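PDB 3LQW: deoxyuridine 5'-triphosphate nucleotidohydrolase from Entamoeba histolytica, which probably hydrolyses dUTP to dUMP and diphosphate with magnesium as cofactor, supplying a thymidine nucleotide precursor and keeping uracil out of DNA. Local coordinates for residues Q77-I82 with I133-S138; V70-P75 with G99-D104. All blocks are in the same frame, centred on the assembly; numbering follows the deposited sequence.

Contact 1. Residues Q77-I82 with I133-S138; sequences QCYGRI and IIERIS
Y79 and E135 face each other as a hydrogen-bonded antiparallel pair: Y79 N donates to E135 O and E135 N to Y79 O, each over 3.0 Å. Two more such bonds join R81 with I133, and I137 N to Q77 O continues the ladder past the non-hydrogen-bonded pair C78 and R136. The side chain of E135 illustrates how one residue can serve both strand pairing and trimer assembly. Its CB lies 3.4 Å from Y79 CE1, and CG runs on beside CE1 and CZ, so the aliphatic stem follows the phenol ring in the same direction. A bend at chi2 (-91°) then carries the carboxylate over to R81, where OE2 takes a salt-bridge hydrogen bond of 2.9 Å from R81 NE. The donor arrives from above the carboxylate plane, while OE2 lies in the guanidinium plane. Y79 OH of the second subunit bonds both OE2 and R81 NH2, and OE1 lies close to OE1 of E135 in both other subunits, a gathering of charge that the nearby arginines probably offset. At the ring's edge, I137 CG2 comes within 3.4 Å of Y79 CD1. On the other face of the sheet, C78 CB packs 3.6 Å from I134 CG2. Strand 78-83 thus runs between strands 128-136 and 100-101, with Y79, R81 and E135 turned toward the other subunits of the dUTPase trimer.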
loop_
_atom_site.group_PDB
_atom_site.type_symbol
_atom_site.label_atom_id
_atom_site.label_comp_id
_atom_site.label_asym_id
_atom_site.label_seq_id
_atom_site.Cartn_x
_atom_site.Cartn_y
_atom_site.Cartn_z
ATOM N N GLN A 77 9.787 12.296 -10.217
ATOM C CA GLN A 77 10.395 11.403 -9.233
ATOM C C GLN A 77 9.429 11.042 -8.094
ATOM O O GLN A 77 9.841 10.706 -6.993
ATOM C CB GLN A 77 11.729 11.952 -8.726
ATOM C CG GLN A 77 12.783 11.976 -9.850
ATOM C CD GLN A 77 14.022 12.747 -9.510
ATOM O OE1 GLN A 77 14.029 13.611 -8.623
ATOM N NE2 GLN A 77 15.070 12.484 -10.268
ATOM N N CYS A 78 8.139 11.094 -8.411
ATOM C CA CYS A 78 7.079 10.662 -7.512
ATOM C C CYS A 78 6.150 9.771 -8.297
ATOM O O CYS A 78 6.152 9.745 -9.532
ATOM C CB CYS A 78 6.294 11.853 -6.974
ATOM S SG CYS A 78 7.272 13.023 -5.978
ATOM N N TYR A 79 5.276 9.071 -7.574
ATOM C CA TYR A 79 4.095 8.467 -8.171
ATOM C C TYR A 79 2.889 8.728 -7.261
ATOM O O TYR A 79 3.061 9.167 -6.125
ATOM C CB TYR A 79 4.298 6.974 -8.470
ATOM C CG TYR A 79 4.070 6.083 -7.295
ATOM C CD1 TYR A 79 5.005 5.997 -6.292
ATOM C CD2 TYR A 79 2.922 5.322 -7.171
ATOM C CE1 TYR A 79 4.827 5.177 -5.194
ATOM C CE2 TYR A 79 2.721 4.500 -6.054
ATOM C CZ TYR A 79 3.670 4.450 -5.052
ATOM O OH TYR A 79 3.470 3.615 -3.992
ATOM N N GLY A 80 1.700 8.480 -7.774
ATOM C CA GLY A 80 0.497 8.596 -6.980
ATOM C C GLY A 80 0.058 7.208 -6.544
ATOM O O GLY A 80 -0.256 6.371 -7.367
ATOM N N ARG A 81 0.014 7.006 -5.246
ATOM C CA ARG A 81 -0.488 5.754 -4.690
ATOM C C ARG A 81 -1.920 5.940 -4.272
ATOM O O ARG A 81 -2.261 6.857 -3.540
ATOM C CB ARG A 81 0.312 5.329 -3.472
ATOM C CG ARG A 81 -0.096 3.917 -2.955
ATOM C CD ARG A 81 0.703 3.454 -1.795
ATOM N NE ARG A 81 0.413 4.195 -0.554
ATOM C CZ ARG A 81 -0.549 3.861 0.306
ATOM N NH1 ARG A 81 -1.406 2.878 0.022
ATOM N NH2 ARG A 81 -0.652 4.472 1.471
ATOM N N ILE A 82 -2.751 5.006 -4.719
ATOM C CA ILE A 82 -4.121 4.968 -4.310
ATOM C C ILE A 82 -4.216 4.279 -2.947
ATOM O O ILE A 82 -3.695 3.162 -2.770
ATOM C CB ILE A 82 -4.883 4.064 -5.278
ATOM C CG1 ILE A 82 -4.690 4.565 -6.714
ATOM C CG2 ILE A 82 -6.264 3.881 -4.800
ATOM C CD1 ILE A 82 -5.060 5.891 -6.831
ATOM N N ILE A 133 -1.813 9.535 -2.659
ATOM C CA ILE A 133 -0.654 10.005 -1.918
ATOM C C ILE A 133 0.496 10.166 -2.901
ATOM O O ILE A 133 0.779 9.285 -3.712
ATOM C CB ILE A 133 -0.217 9.055 -0.805
ATOM C CG1 ILE A 133 -1.321 8.896 0.221
ATOM C CG2 ILE A 133 1.079 9.559 -0.181
ATOM C CD1 ILE A 133 -1.131 7.724 1.120
ATOM N N ILE A 134 1.150 11.325 -2.850
ATOM C CA ILE A 134 2.258 11.603 -3.765
ATOM C C ILE A 134 3.568 11.174 -3.092
ATOM O O ILE A 134 4.138 11.854 -2.248
ATOM C CB ILE A 134 2.300 13.066 -4.217
ATOM C CG1 ILE A 134 0.917 13.502 -4.738
ATOM C CG2 ILE A 134 3.405 13.260 -5.247
ATOM C CD1 ILE A 134 0.320 12.670 -5.854
ATOM N N GLU A 135 3.965 9.939 -3.416
ATOM C CA GLU A 135 5.085 9.227 -2.783
ATOM C C GLU A 135 6.388 9.487 -3.546
ATOM O O GLU A 135 6.401 9.413 -4.772
ATOM C CB GLU A 135 4.838 7.706 -2.857
ATOM C CG GLU A 135 3.527 7.108 -2.333
ATOM C CD GLU A 135 3.534 6.676 -0.869
ATOM O OE1 GLU A 135 4.628 6.663 -0.259
ATOM O OE2 GLU A 135 2.423 6.326 -0.381
ATOM N N ARG A 136 7.473 9.732 -2.816
ATOM C CA ARG A 136 8.796 9.854 -3.452
ATOM C C ARG A 136 9.409 8.494 -3.692
ATOM O O ARG A 136 9.428 7.658 -2.802
ATOM C CB ARG A 136 9.715 10.690 -2.557
ATOM C CG ARG A 136 9.191 12.083 -2.273
ATOM C CD ARG A 136 10.330 13.041 -1.881
ATOM N NE ARG A 136 9.811 14.381 -1.558
ATOM C CZ ARG A 136 9.409 15.275 -2.460
ATOM N NH1 ARG A 136 9.465 15.027 -3.744
ATOM N NH2 ARG A 136 8.904 16.424 -2.056
ATOM N N ILE A 137 9.926 8.307 -4.896
ATOM C CA ILE A 137 10.458 7.032 -5.327
ATOM C C ILE A 137 11.800 7.190 -6.047
ATOM O O ILE A 137 12.191 8.296 -6.438
ATOM C CB ILE A 137 9.472 6.243 -6.227
ATOM C CG1 ILE A 137 9.028 7.062 -7.438
ATOM C CG2 ILE A 137 8.264 5.786 -5.408
ATOM C CD1 ILE A 137 8.404 6.217 -8.552
ATOM N N SER A 138 12.471 6.060 -6.196
ATOM C CA SER A 138 13.690 5.949 -6.979
ATOM C C SER A 138 13.426 5.317 -8.312
ATOM O O SER A 138 12.747 4.288 -8.405
ATOM C CB SER A 138 14.672 5.060 -6.225
ATOM O OG SER A 138 15.844 4.782 -7.000
HETATM O O HOH W 1 10.808 12.873 -5.290
#

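Contact 2. Residues V70-P75 with G99-D104; sequences VSVQIP and GVIDED
I74 and E103 bring the two backbones closest, their CA atoms 4.8 Å apart, yet no direct hydrogen bond joins the segments. The contact exemplifies a junction made by apolar packing and one bridging water. Its buried apolar part holds I74, whose CB points toward 99-104, together with V72 and I101. With I74 CG1 anti to the carbonyl carbon (chi1 -56°), that branch rests 3.8 Å from I101 O and also near D102 O, while V72 CG2 meets I101 CG2 at 4.0 Å, these two side chains crossing at about a right angle. Beside this patch direct packing gives way to a water that spans the gap, accepting from I74 N at 3.0 Å and lying within donating distance of V72 O and D102 O, both 2.9 Å away. The E103 side is partly exposed, yet its extended chain still lies against I74 O, CG at 3.7 Å, and its carboxylate is held by Y139 OH and Q77 N through OE1 and by H76 ND1 through OE2. D102 turns away from 70-75 and binds A46 N of the third subunit. The contact thereby joins the end of strand 63-73, flanked by strand 25-30, to the turn after strand 100-101, while I74 also packs on I134 of strand 128-136.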
loop_
_atom_site.group_PDB
_atom_site.type_symbol
_atom_site.label_atom_id
_atom_site.label_comp_id
_atom_site.label_asym_id
_atom_site.label_seq_id
_atom_site.Cartn_x
_atom_site.Cartn_y
_atom_site.Cartn_z
ATOM N N VAL A 70 -11.176 12.582 -13.598
ATOM C CA VAL A 70 -9.963 13.375 -13.794
ATOM C C VAL A 70 -8.790 12.546 -14.273
ATOM O O VAL A 70 -8.729 11.337 -13.989
ATOM C CB VAL A 70 -9.572 14.166 -12.510
ATOM C CG1 VAL A 70 -10.762 14.996 -12.023
ATOM C CG2 VAL A 70 -9.044 13.269 -11.397
ATOM N N SER A 71 -7.851 13.206 -14.925
ATOM C CA SER A 71 -6.521 12.740 -15.162
ATOM C C SER A 71 -5.550 13.654 -14.462
ATOM O O SER A 71 -5.878 14.803 -14.139
ATOM C CB SER A 71 -6.211 12.639 -16.638
ATOM O OG SER A 71 -6.346 13.876 -17.252
ATOM N N VAL A 72 -4.333 13.171 -14.223
ATOM C CA VAL A 72 -3.324 13.927 -13.513
ATOM C C VAL A 72 -1.940 13.826 -14.115
ATOM O O VAL A 72 -1.613 12.861 -14.836
ATOM C CB VAL A 72 -3.242 13.524 -12.014
ATOM C CG1 VAL A 72 -4.595 13.657 -11.354
ATOM C CG2 VAL A 72 -2.664 12.113 -11.831
ATOM N N GLN A 73 -1.108 14.811 -13.769
ATOM C CA GLN A 73 0.328 14.807 -14.035
ATOM C C GLN A 73 1.029 14.920 -12.690
ATOM O O GLN A 73 1.017 15.971 -12.059
ATOM C CB GLN A 73 0.689 15.928 -14.978
ATOM C CG GLN A 73 2.118 15.987 -15.367
ATOM C CD GLN A 73 2.347 17.032 -16.479
ATOM O OE1 GLN A 73 1.498 17.208 -17.356
ATOM N NE2 GLN A 73 3.463 17.738 -16.417
ATOM N N ILE A 74 1.582 13.798 -12.237
ATOM C CA ILE A 74 2.288 13.672 -10.957
ATOM C C ILE A 74 3.646 14.409 -11.067
ATOM O O ILE A 74 4.282 14.319 -12.102
ATOM C CB ILE A 74 2.569 12.143 -10.617
ATOM C CG1 ILE A 74 1.325 11.202 -10.583
ATOM C CG2 ILE A 74 3.298 12.008 -9.287
ATOM C CD1 ILE A 74 0.286 11.418 -9.459
ATOM N N PRO A 75 4.120 15.063 -9.986
ATOM C CA PRO A 75 5.467 15.663 -10.023
ATOM C C PRO A 75 6.567 14.639 -10.274
ATOM O O PRO A 75 6.462 13.451 -9.956
ATOM C CB PRO A 75 5.647 16.272 -8.636
ATOM C CG PRO A 75 4.427 16.192 -7.958
ATOM C CD PRO A 75 3.395 15.443 -8.766
ATOM N N GLY A 99 -2.649 0.573 -5.924
ATOM C CA GLY A 99 -2.051 0.715 -7.213
ATOM C C GLY A 99 -1.218 1.956 -7.345
ATOM O O GLY A 99 -0.816 2.638 -6.397
ATOM N N VAL A 100 -0.992 2.255 -8.569
ATOM C CA VAL A 100 0.183 3.040 -8.919
ATOM C C VAL A 100 -0.268 3.852 -10.073
ATOM O O VAL A 100 -0.610 3.322 -11.127
ATOM C CB VAL A 100 1.515 2.205 -9.414
ATOM C CG1 VAL A 100 2.552 3.097 -10.060
ATOM C CG2 VAL A 100 2.071 1.378 -8.289
ATOM N N ILE A 101 -0.207 5.149 -9.884
ATOM C CA ILE A 101 -0.399 6.131 -10.941
ATOM C C ILE A 101 0.989 6.666 -11.258
ATOM O O ILE A 101 1.595 7.413 -10.467
ATOM C CB ILE A 101 -1.371 7.273 -10.532
ATOM C CG1 ILE A 101 -2.732 6.711 -10.079
ATOM C CG2 ILE A 101 -1.540 8.275 -11.697
ATOM C CD1 ILE A 101 -3.474 5.841 -11.141
ATOM N N ASP A 102 1.507 6.278 -12.421
ATOM C CA ASP A 102 2.811 6.666 -12.841
ATOM C C ASP A 102 2.858 8.149 -13.228
ATOM O O ASP A 102 1.872 8.709 -13.699
ATOM C CB ASP A 102 3.190 5.752 -14.032
ATOM C CG ASP A 102 3.100 4.216 -13.695
ATOM O OD1 ASP A 102 3.725 3.784 -12.720
ATOM O OD2 ASP A 102 2.401 3.440 -14.404
ATOM N N GLU A 103 4.019 8.762 -13.081
ATOM C CA GLU A 103 4.259 10.135 -13.487
ATOM C C GLU A 103 3.983 10.402 -14.999
ATOM O O GLU A 103 3.688 11.541 -15.390
ATOM C CB GLU A 103 5.693 10.466 -13.058
ATOM C CG GLU A 103 6.301 11.615 -13.615
ATOM C CD GLU A 103 7.813 11.711 -13.398
ATOM O OE1 GLU A 103 8.511 11.022 -12.577
ATOM O OE2 GLU A 103 8.299 12.613 -14.048
ATOM N N ASP A 104 4.079 9.344 -15.816
ATOM C CA ASP A 104 3.822 9.415 -17.257
ATOM C C ASP A 104 2.397 9.034 -17.646
ATOM O O ASP A 104 2.042 9.099 -18.817
ATOM C CB ASP A 104 4.899 8.632 -18.092
ATOM C CG ASP A 104 5.136 7.143 -17.646
ATOM O OD1 ASP A 104 4.389 6.590 -16.827
ATOM O OD2 ASP A 104 6.120 6.513 -18.156
HETATM O O HOH W 2 0.769 11.420 -13.870
#

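Overall arrangement
Both contacts are largely buried, with centres about 9 Å apart, and together they show how the chemistry of a contact follows its place in a beta fold. Contact 1 lies within one sheet and rests on regular backbone pairing, with charged side chains directed to the trimer interface. Contact 2 joins two sheets: the end of strand 63-73 belongs to one, strand 100-101 to the other, and apolar packing with water replaces pairing. They meet directly, since G80 O and I101 N probably form a hydrogen bond that extends the sheet of contact 1 to the edge strand of contact 2. Residue H76 alone separates 70-75 from 77-82, and both contacts touch the second subunit.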